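Local coordinates for protein LbaCas13a H328A (C2c2) (Lachnospiraceae bacterium NK4A179, PDB 5WLH) that binds CRISPR RNA and, as a Cas13a effector, probably trims its precursor and cleaves RNA through paired HEPN nuclease domains, at residues K187-R192 with L227-H232; F508-L513 with D597-M602; S515-L520 with D590-L595. One frame throughout, in Å; residues are numbered along the deposited sequence.

Contact 1: residues K187-R192 with L227-H232. With nucleotides of chain B.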
# COMPACT_ATOMS: atom_id res chain seq x y z
N LYS A 187 -11.89 29.64 11.69
CA LYS A 187 -12.58 28.39 11.44
C LYS A 187 -12.61 28.07 9.94
O LYS A 187 -12.87 28.94 9.11
CB LYS A 187 -14.01 28.45 11.99
CG LYS A 187 -14.39 27.27 12.84
CD LYS A 187 -15.78 27.42 13.40
CE LYS A 187 -16.80 26.77 12.50
NZ LYS A 187 -16.68 25.29 12.49
N LYS A 188 -12.37 26.80 9.62
CA LYS A 188 -12.20 26.38 8.23
C LYS A 188 -13.46 26.65 7.41
O LYS A 188 -13.38 27.07 6.25
CB LYS A 188 -11.82 24.89 8.16
CG LYS A 188 -10.45 24.48 8.79
CD LYS A 188 -10.37 24.63 10.34
CE LYS A 188 -11.63 24.10 11.04
NZ LYS A 188 -11.75 24.60 12.43
N SER A 189 -14.64 26.41 8.00
CA SER A 189 -15.90 26.64 7.30
C SER A 189 -16.12 28.12 6.99
O SER A 189 -16.97 28.45 6.16
CB SER A 189 -17.07 26.11 8.14
OG SER A 189 -17.00 26.63 9.45
N LEU A 190 -15.38 29.01 7.64
CA LEU A 190 -15.48 30.44 7.39
C LEU A 190 -14.39 30.95 6.46
O LEU A 190 -14.34 32.15 6.18
CB LEU A 190 -15.44 31.21 8.72
CG LEU A 190 -16.52 30.86 9.74
CD1 LEU A 190 -16.27 31.59 11.04
CD2 LEU A 190 -17.91 31.18 9.20
N CYS A 191 -13.52 30.06 5.99
CA CYS A 191 -12.38 30.44 5.13
C CYS A 191 -12.83 30.48 3.67
O CYS A 191 -12.48 29.63 2.85
CB CYS A 191 -11.22 29.47 5.33
SG CYS A 191 -10.10 29.89 6.67
N ARG A 192 -13.63 31.49 3.38
CA ARG A 192 -13.98 31.85 2.01
C ARG A 192 -13.70 33.34 1.87
O ARG A 192 -13.78 34.07 2.85
CB ARG A 192 -15.45 31.53 1.70
CG ARG A 192 -15.75 30.05 1.81
CD ARG A 192 -17.03 29.79 2.57
NE ARG A 192 -18.17 29.97 1.69
CZ ARG A 192 -18.95 28.98 1.26
NH1 ARG A 192 -18.74 27.72 1.63
NH2 ARG A 192 -19.96 29.27 0.47
N LEU A 227 -24.09 32.70 11.04
CA LEU A 227 -25.31 32.07 11.53
C LEU A 227 -25.71 30.86 10.68
O LEU A 227 -26.18 29.86 11.22
CB LEU A 227 -26.46 33.08 11.58
CG LEU A 227 -26.14 34.28 12.48
CD1 LEU A 227 -26.80 35.53 11.94
CD2 LEU A 227 -26.58 33.99 13.89
N GLU A 228 -25.54 30.95 9.36
CA GLU A 228 -25.77 29.77 8.51
C GLU A 228 -24.83 28.64 8.88
O GLU A 228 -25.21 27.46 8.84
CB GLU A 228 -25.58 30.13 7.04
CG GLU A 228 -26.50 31.19 6.51
CD GLU A 228 -26.11 31.64 5.12
OE1 GLU A 228 -25.48 30.82 4.40
OE2 GLU A 228 -26.39 32.81 4.75
N ASP A 229 -23.59 28.98 9.24
CA ASP A 229 -22.61 27.98 9.64
C ASP A 229 -22.92 27.41 11.02
O ASP A 229 -22.88 26.19 11.23
CB ASP A 229 -21.22 28.61 9.61
CG ASP A 229 -20.10 27.60 9.80
OD1 ASP A 229 -20.15 26.55 9.12
OD2 ASP A 229 -19.18 27.86 10.60
N PHE A 230 -23.27 28.29 11.96
CA PHE A 230 -23.59 27.88 13.33
C PHE A 230 -24.75 26.90 13.36
O PHE A 230 -24.74 25.93 14.13
CB PHE A 230 -23.92 29.11 14.16
CG PHE A 230 -24.41 28.81 15.56
CD1 PHE A 230 -23.51 28.62 16.59
CD2 PHE A 230 -25.77 28.75 15.84
CE1 PHE A 230 -23.96 28.36 17.88
CE2 PHE A 230 -26.22 28.50 17.12
CZ PHE A 230 -25.31 28.30 18.14
N TYR A 231 -25.78 27.14 12.55
CA TYR A 231 -26.96 26.28 12.50
C TYR A 231 -26.84 25.19 11.44
O TYR A 231 -27.81 24.46 11.22
CB TYR A 231 -28.21 27.12 12.25
CG TYR A 231 -28.64 27.89 13.48
CD1 TYR A 231 -29.15 27.24 14.60
CD2 TYR A 231 -28.53 29.28 13.52
CE1 TYR A 231 -29.54 27.96 15.73
CE2 TYR A 231 -28.91 30.00 14.64
CZ TYR A 231 -29.41 29.34 15.74
OH TYR A 231 -29.79 30.06 16.86
N HIS A 232 -25.68 25.08 10.79
CA HIS A 232 -25.38 24.04 9.80
C HIS A 232 -26.49 23.89 8.76
O HIS A 232 -26.92 22.78 8.43
CB HIS A 232 -25.12 22.71 10.49
CG HIS A 232 -24.03 22.78 11.52
ND1 HIS A 232 -24.28 22.80 12.87
CD2 HIS A 232 -22.68 22.85 11.38
CE1 HIS A 232 -23.14 22.87 13.53
NE2 HIS A 232 -22.15 22.90 12.65
P A B 20 -21.75 26.13 -0.65
OP1 A B 20 -22.74 25.27 0.02
OP2 A B 20 -21.54 27.56 -0.32
O5' A B 20 -20.35 25.40 -0.47
C5' A B 20 -20.23 24.00 -0.64
C4' A B 20 -18.78 23.59 -0.66
O4' A B 20 -18.13 24.15 -1.83
C3' A B 20 -17.94 24.10 0.48
O3' A B 20 -18.14 23.37 1.67
C2' A B 20 -16.54 24.00 -0.09
O2' A B 20 -16.11 22.64 -0.12
C1' A B 20 -16.79 24.46 -1.52
N9 A B 20 -16.60 25.92 -1.65
C8 A B 20 -17.56 26.90 -1.61
N7 A B 20 -17.07 28.11 -1.73
C5 A B 20 -15.70 27.91 -1.85
C6 A B 20 -14.62 28.78 -2.00
N6 A B 20 -14.73 30.10 -2.07
N1 A B 20 -13.39 28.25 -2.08
C2 A B 20 -13.26 26.92 -2.01
N3 A B 20 -14.20 25.99 -1.86
C4 A B 20 -15.41 26.56 -1.79
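Asp229, on the last turn of helix 218-230, gives one carboxylate oxygen to Ser189: Ser189 OG donates to Asp229 OD2 over 2.8 Å. The hydroxyl arrives on the syn side but 31° out of the carboxylate plane. With Asp229 CG anti to the backbone N (chi1 -171°), the carboxylate reaches the 3-10 segment 188-190. Tyr69 OH also bonds OD2. Lys187 approaches from the opposite direction, its CE lying 3.2 Å from Asp229 OD2. Its NZ stays 4.1 Å from that same OD2, beyond a salt bridge. Leu190 CD2 adds an apolar flank 3.8 Å from Asp229 OD2. Phe230 meets the Tyr69 ring edge-to-face, Tyr231 packs on helix 115-130, and His232 ends the helix in a Schellman motif. Arg192, the N-cap of helix 193-206, turns to the RNA: its NH2 lies 2.5 Å from OP2 of A20 of chain B, nearly in line (174°) but so short that the exact length is doubtful, while N7 of that same nucleotide of chain B lies over one face of the guanidinium and NH1 pairs with another phosphate. A leucine here would probably deprive both phosphates of this cationic partner and N7 of its flat neighbour. The 3-10 turn braced on helix 218-230 thus leads into pre-crRNA contact, consistent with a guide-binding part of Cas13a. Around it, Phe230 packs on helix 103-107 and Leu190 on Tyr225 and Val226 of helix 218-230.

Contact 2: residues F508-L513 with D597-M602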
# COMPACT_ATOMS: atom_id res chain seq x y z
N PHE A 508 10.13 -13.56 -6.39
CA PHE A 508 11.28 -13.76 -5.52
C PHE A 508 11.66 -15.23 -5.43
O PHE A 508 12.85 -15.57 -5.33
CB PHE A 508 11.02 -13.21 -4.11
CG PHE A 508 11.32 -11.74 -3.98
CD1 PHE A 508 12.63 -11.28 -3.97
CD2 PHE A 508 10.29 -10.81 -3.90
CE1 PHE A 508 12.91 -9.91 -3.87
CE2 PHE A 508 10.56 -9.44 -3.79
CZ PHE A 508 11.86 -8.99 -3.78
N ALA A 509 10.67 -16.12 -5.41
CA ALA A 509 10.98 -17.54 -5.36
C ALA A 509 11.76 -17.94 -6.61
O ALA A 509 12.75 -18.69 -6.52
CB ALA A 509 9.70 -18.36 -5.25
N ALA A 510 11.33 -17.45 -7.77
CA ALA A 510 12.04 -17.73 -9.01
C ALA A 510 13.45 -17.17 -8.97
O ALA A 510 14.42 -17.85 -9.35
CB ALA A 510 11.26 -17.14 -10.20
N ARG A 511 13.60 -15.93 -8.50
CA ARG A 511 14.92 -15.34 -8.35
C ARG A 511 15.81 -16.20 -7.45
O ARG A 511 16.96 -16.52 -7.81
CB ARG A 511 14.80 -13.92 -7.77
CG ARG A 511 16.15 -13.28 -7.47
CD ARG A 511 17.01 -13.27 -8.74
NE ARG A 511 18.25 -12.53 -8.55
CZ ARG A 511 19.08 -12.23 -9.54
NH1 ARG A 511 18.81 -12.62 -10.78
NH2 ARG A 511 20.19 -11.53 -9.29
N HIS A 512 15.31 -16.58 -6.27
CA HIS A 512 16.14 -17.35 -5.36
C HIS A 512 16.53 -18.69 -5.96
O HIS A 512 17.70 -19.09 -5.90
CB HIS A 512 15.44 -17.52 -4.02
CG HIS A 512 15.19 -16.21 -3.33
ND1 HIS A 512 14.20 -16.03 -2.40
CD2 HIS A 512 15.81 -15.02 -3.48
CE1 HIS A 512 14.22 -14.77 -1.99
NE2 HIS A 512 15.19 -14.14 -2.63
N LEU A 513 15.57 -19.40 -6.55
CA LEU A 513 15.91 -20.69 -7.16
C LEU A 513 16.90 -20.50 -8.31
O LEU A 513 17.80 -21.33 -8.50
CB LEU A 513 14.66 -21.39 -7.67
CG LEU A 513 14.87 -22.74 -8.39
CD1 LEU A 513 15.72 -23.70 -7.57
CD2 LEU A 513 13.53 -23.35 -8.70
N ASP A 597 8.80 -25.25 -12.87
CA ASP A 597 7.43 -25.37 -13.35
C ASP A 597 6.40 -25.14 -12.24
O ASP A 597 5.33 -24.60 -12.50
CB ASP A 597 7.19 -26.76 -13.94
CG ASP A 597 7.86 -26.95 -15.28
OD1 ASP A 597 8.30 -25.95 -15.87
OD2 ASP A 597 7.94 -28.12 -15.72
N VAL A 598 6.67 -25.61 -11.02
CA VAL A 598 5.75 -25.32 -9.93
C VAL A 598 5.61 -23.82 -9.75
O VAL A 598 4.50 -23.29 -9.68
CB VAL A 598 6.21 -25.98 -8.61
CG1 VAL A 598 5.22 -25.60 -7.52
CG2 VAL A 598 6.29 -27.48 -8.77
N ILE A 599 6.75 -23.13 -9.69
CA ILE A 599 6.72 -21.69 -9.43
C ILE A 599 6.02 -20.98 -10.58
O ILE A 599 5.16 -20.13 -10.36
CB ILE A 599 8.15 -21.15 -9.22
CG1 ILE A 599 8.76 -21.75 -7.96
CG2 ILE A 599 8.16 -19.59 -9.13
CD1 ILE A 599 10.26 -21.51 -7.87
N TYR A 600 6.39 -21.33 -11.81
CA TYR A 600 5.78 -20.72 -12.98
C TYR A 600 4.27 -20.89 -12.97
O TYR A 600 3.54 -19.99 -13.37
CB TYR A 600 6.37 -21.30 -14.27
CG TYR A 600 5.68 -20.75 -15.48
CD1 TYR A 600 5.94 -19.46 -15.91
CD2 TYR A 600 4.72 -21.50 -16.16
CE1 TYR A 600 5.29 -18.93 -17.00
CE2 TYR A 600 4.07 -20.99 -17.25
CZ TYR A 600 4.35 -19.70 -17.66
OH TYR A 600 3.68 -19.20 -18.74
N SER A 601 3.78 -22.05 -12.51
CA SER A 601 2.35 -22.30 -12.54
C SER A 601 1.59 -21.35 -11.64
O SER A 601 0.38 -21.18 -11.82
CB SER A 601 2.04 -23.75 -12.16
OG SER A 601 2.25 -23.99 -10.79
N MET A 602 2.27 -20.70 -10.69
CA MET A 602 1.62 -19.71 -9.86
C MET A 602 1.67 -18.31 -10.47
O MET A 602 0.95 -17.43 -10.00
CB MET A 602 2.26 -19.69 -8.46
CG MET A 602 1.29 -19.24 -7.38
SD MET A 602 1.91 -19.60 -5.73
CE MET A 602 0.36 -19.72 -4.86
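Ile599 sets its CG1 anti to the carbonyl carbon (chi1 -65°) and then runs nearly straight (chi2 167°), which carries CD1 out toward helix 486-517 and leaves CG2 as a second, shorter branch on the same front. CD1 meets Leu513 CD2 at 3.8 Å, the two side chains approaching at a slant. The same methyl lies 4.1 Å from Ala509 CB and 4.0 Å from Ala509 O, so it rests on both side chain and backbone. CG2 takes the next position, 4.1 Å from Ala510 CB and equally far from Ala510 N. Val506, one turn earlier on helix 486-517, also touches Ile599, and with Ala509, Ala510 and Leu513 it completes a four-residue hole spaced i, i+3, i+4, i+7, into which Ile599 fits as a knob. The segments 508-513 and 597-602 run nearly antiparallel (159°), their axes approaching to 9.9 Å. An R-X4-H sequence comes just after segment 597-602, consistent with this pair belonging to a HEPN nuclease domain. On the flanks, Val598 touches Ile908 and Met602 touches Trp906 and Val909, all on helix 901-911, while Leu513 also packs on Phe912.

Contact 3: residues S515-L520 with D590-L595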
# COMPACT_ATOMS: atom_id res chain seq x y z
N SER A 515 19.13 -18.16 -8.60
CA SER A 515 20.31 -17.37 -8.27
C SER A 515 21.58 -18.21 -8.23
O SER A 515 22.66 -17.73 -8.60
CB SER A 515 20.10 -16.65 -6.93
OG SER A 515 20.04 -17.56 -5.86
N GLN A 516 21.49 -19.46 -7.79
CA GLN A 516 22.64 -20.33 -7.69
C GLN A 516 22.61 -21.50 -8.67
O GLN A 516 23.57 -22.27 -8.71
CB GLN A 516 22.77 -20.89 -6.28
CG GLN A 516 23.18 -19.88 -5.24
CD GLN A 516 23.56 -20.58 -3.96
OE1 GLN A 516 24.67 -21.09 -3.83
NE2 GLN A 516 22.62 -20.65 -3.02
N THR A 517 21.54 -21.67 -9.44
CA THR A 517 21.48 -22.78 -10.38
C THR A 517 21.82 -22.38 -11.80
O THR A 517 22.36 -23.20 -12.55
CB THR A 517 20.09 -23.42 -10.38
OG1 THR A 517 19.11 -22.41 -10.66
CG2 THR A 517 19.79 -24.09 -9.05
N VAL A 518 21.53 -21.14 -12.21
CA VAL A 518 21.72 -20.72 -13.59
C VAL A 518 22.39 -19.36 -13.64
O VAL A 518 22.35 -18.57 -12.70
CB VAL A 518 20.40 -20.69 -14.40
CG1 VAL A 518 19.77 -22.07 -14.47
CG2 VAL A 518 19.42 -19.65 -13.80
N GLU A 519 23.03 -19.09 -14.77
CA GLU A 519 23.51 -17.76 -15.11
C GLU A 519 22.75 -17.34 -16.36
O GLU A 519 22.99 -17.88 -17.45
CB GLU A 519 25.02 -17.73 -15.32
CG GLU A 519 25.61 -16.33 -15.30
CD GLU A 519 27.08 -16.29 -15.68
OE1 GLU A 519 27.82 -17.24 -15.32
OE2 GLU A 519 27.49 -15.31 -16.34
N LEU A 520 21.80 -16.43 -16.19
CA LEU A 520 21.02 -15.96 -17.32
C LEU A 520 21.79 -14.90 -18.08
O LEU A 520 22.80 -14.37 -17.61
CB LEU A 520 19.68 -15.41 -16.82
CG LEU A 520 18.93 -16.38 -15.90
CD1 LEU A 520 17.64 -15.80 -15.30
CD2 LEU A 520 18.62 -17.66 -16.69
N ASP A 590 15.98 -32.23 -14.58
CA ASP A 590 14.52 -32.33 -14.54
C ASP A 590 13.99 -31.97 -13.16
O ASP A 590 12.86 -31.47 -13.03
CB ASP A 590 14.08 -33.73 -14.93
CG ASP A 590 14.66 -34.16 -16.27
OD1 ASP A 590 14.13 -33.74 -17.32
OD2 ASP A 590 15.66 -34.90 -16.26
N PHE A 591 14.78 -32.23 -12.12
CA PHE A 591 14.45 -31.77 -10.78
C PHE A 591 14.33 -30.25 -10.75
O PHE A 591 13.32 -29.70 -10.30
CB PHE A 591 15.51 -32.26 -9.80
CG PHE A 591 15.20 -31.99 -8.35
CD1 PHE A 591 13.90 -31.76 -7.94
CD2 PHE A 591 16.21 -31.98 -7.41
CE1 PHE A 591 13.61 -31.52 -6.60
CE2 PHE A 591 15.93 -31.74 -6.06
CZ PHE A 591 14.63 -31.50 -5.67
N LEU A 592 15.36 -29.56 -11.25
CA LEU A 592 15.32 -28.10 -11.35
C LEU A 592 14.14 -27.63 -12.19
O LEU A 592 13.45 -26.66 -11.85
CB LEU A 592 16.63 -27.58 -11.96
CG LEU A 592 16.68 -26.08 -12.23
CD1 LEU A 592 16.54 -25.37 -10.89
CD2 LEU A 592 17.99 -25.71 -12.92
N THR A 593 13.88 -28.33 -13.30
CA THR A 593 12.81 -27.94 -14.21
C THR A 593 11.45 -28.11 -13.56
O THR A 593 10.54 -27.30 -13.77
CB THR A 593 12.91 -28.77 -15.50
OG1 THR A 593 13.96 -28.25 -16.31
CG2 THR A 593 11.61 -28.72 -16.29
N ASP A 594 11.29 -29.15 -12.74
CA ASP A 594 10.01 -29.34 -12.08
C ASP A 594 9.75 -28.25 -11.05
O ASP A 594 8.64 -27.72 -10.98
CB ASP A 594 9.96 -30.72 -11.44
CG ASP A 594 9.42 -31.77 -12.39
OD1 ASP A 594 9.08 -31.43 -13.55
OD2 ASP A 594 9.32 -32.93 -11.97
N LEU A 595 10.76 -27.89 -10.25
CA LEU A 595 10.59 -26.80 -9.30
C LEU A 595 10.29 -25.48 -10.02
O LEU A 595 9.42 -24.71 -9.59
CB LEU A 595 11.84 -26.66 -8.44
CG LEU A 595 12.10 -27.83 -7.50
CD1 LEU A 595 13.44 -27.59 -6.84
CD2 LEU A 595 11.01 -27.99 -6.46
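Leu592 and Thr517 bury the larger part of this small interface, and Val518 adds a lesser share. Leu592 has CG anti to its backbone nitrogen (chi1 175°), and the isopropyl fork thus projects from helix 588-602 toward the end of helix 486-517. Both prongs reach Thr517 CB and OG1, and CD1 also meets CG2. CD1 lies 3.9 Å from Thr517 CG2 and just as close to Thr517 OG1, while CD2 sits 4.0 Å from Thr517 CB. The two side chains meet at a slant, the fork spread over the branch point of the threonine. The contact is van der Waals throughout: no hydrogen bond passes between the segments, and the Thr517 hydroxyl is spent on its own helix. With chi1 at 55°, OG1 stands between the backbone N and the carbonyl carbon and bonds Leu513 O, with a weak second bond to Ser514 O. That leaves the hydroxyl oxygen to touch Leu592 only by packing.

The weakly bonded last part of helix 486-517 lies here against helix 588-602, a helix pair consistent with a HEPN domain. At Val518 the chain is extended (psi 157°), and its CG1 lies 4.3 Å from Leu592 CD2. Backbone hydrogen bonds of Thr517 with Lys554 and of Glu519 with Phe552 tie the departing chain to the loop before helix 559-564. From that loop Ile549 and Leu553 also pack on Leu592, and Leu559 of helix 559-564 touches Thr517. Beyond them, Leu595, one turn along from Leu592, packs on Ile563 of helix 559-564 and Ile624 of helix 621-632.

In the fold
From the N terminus, contact 1 comes first: it closes a loop of 34 residues, which holds helix 193-206, by bringing the loop after helix 175-185 against the end of helix 218-230, beside the bound RNA. That loop is complete before contact 2 opens. Contacts 2 and 3 join two helices of a probable HEPN domain, 486-517 and 588-602, in antiparallel order, contact 3 (69 intervening residues) falling within the span of contact 2 (83). Their centres are about 10 Å apart, and Leu513 CD2 packs 3.7 Å from Leu595 CB, making one continuous seam. Contact 1 lies across the chain's centre from both, about 59 Å and about 68 Å away between centres.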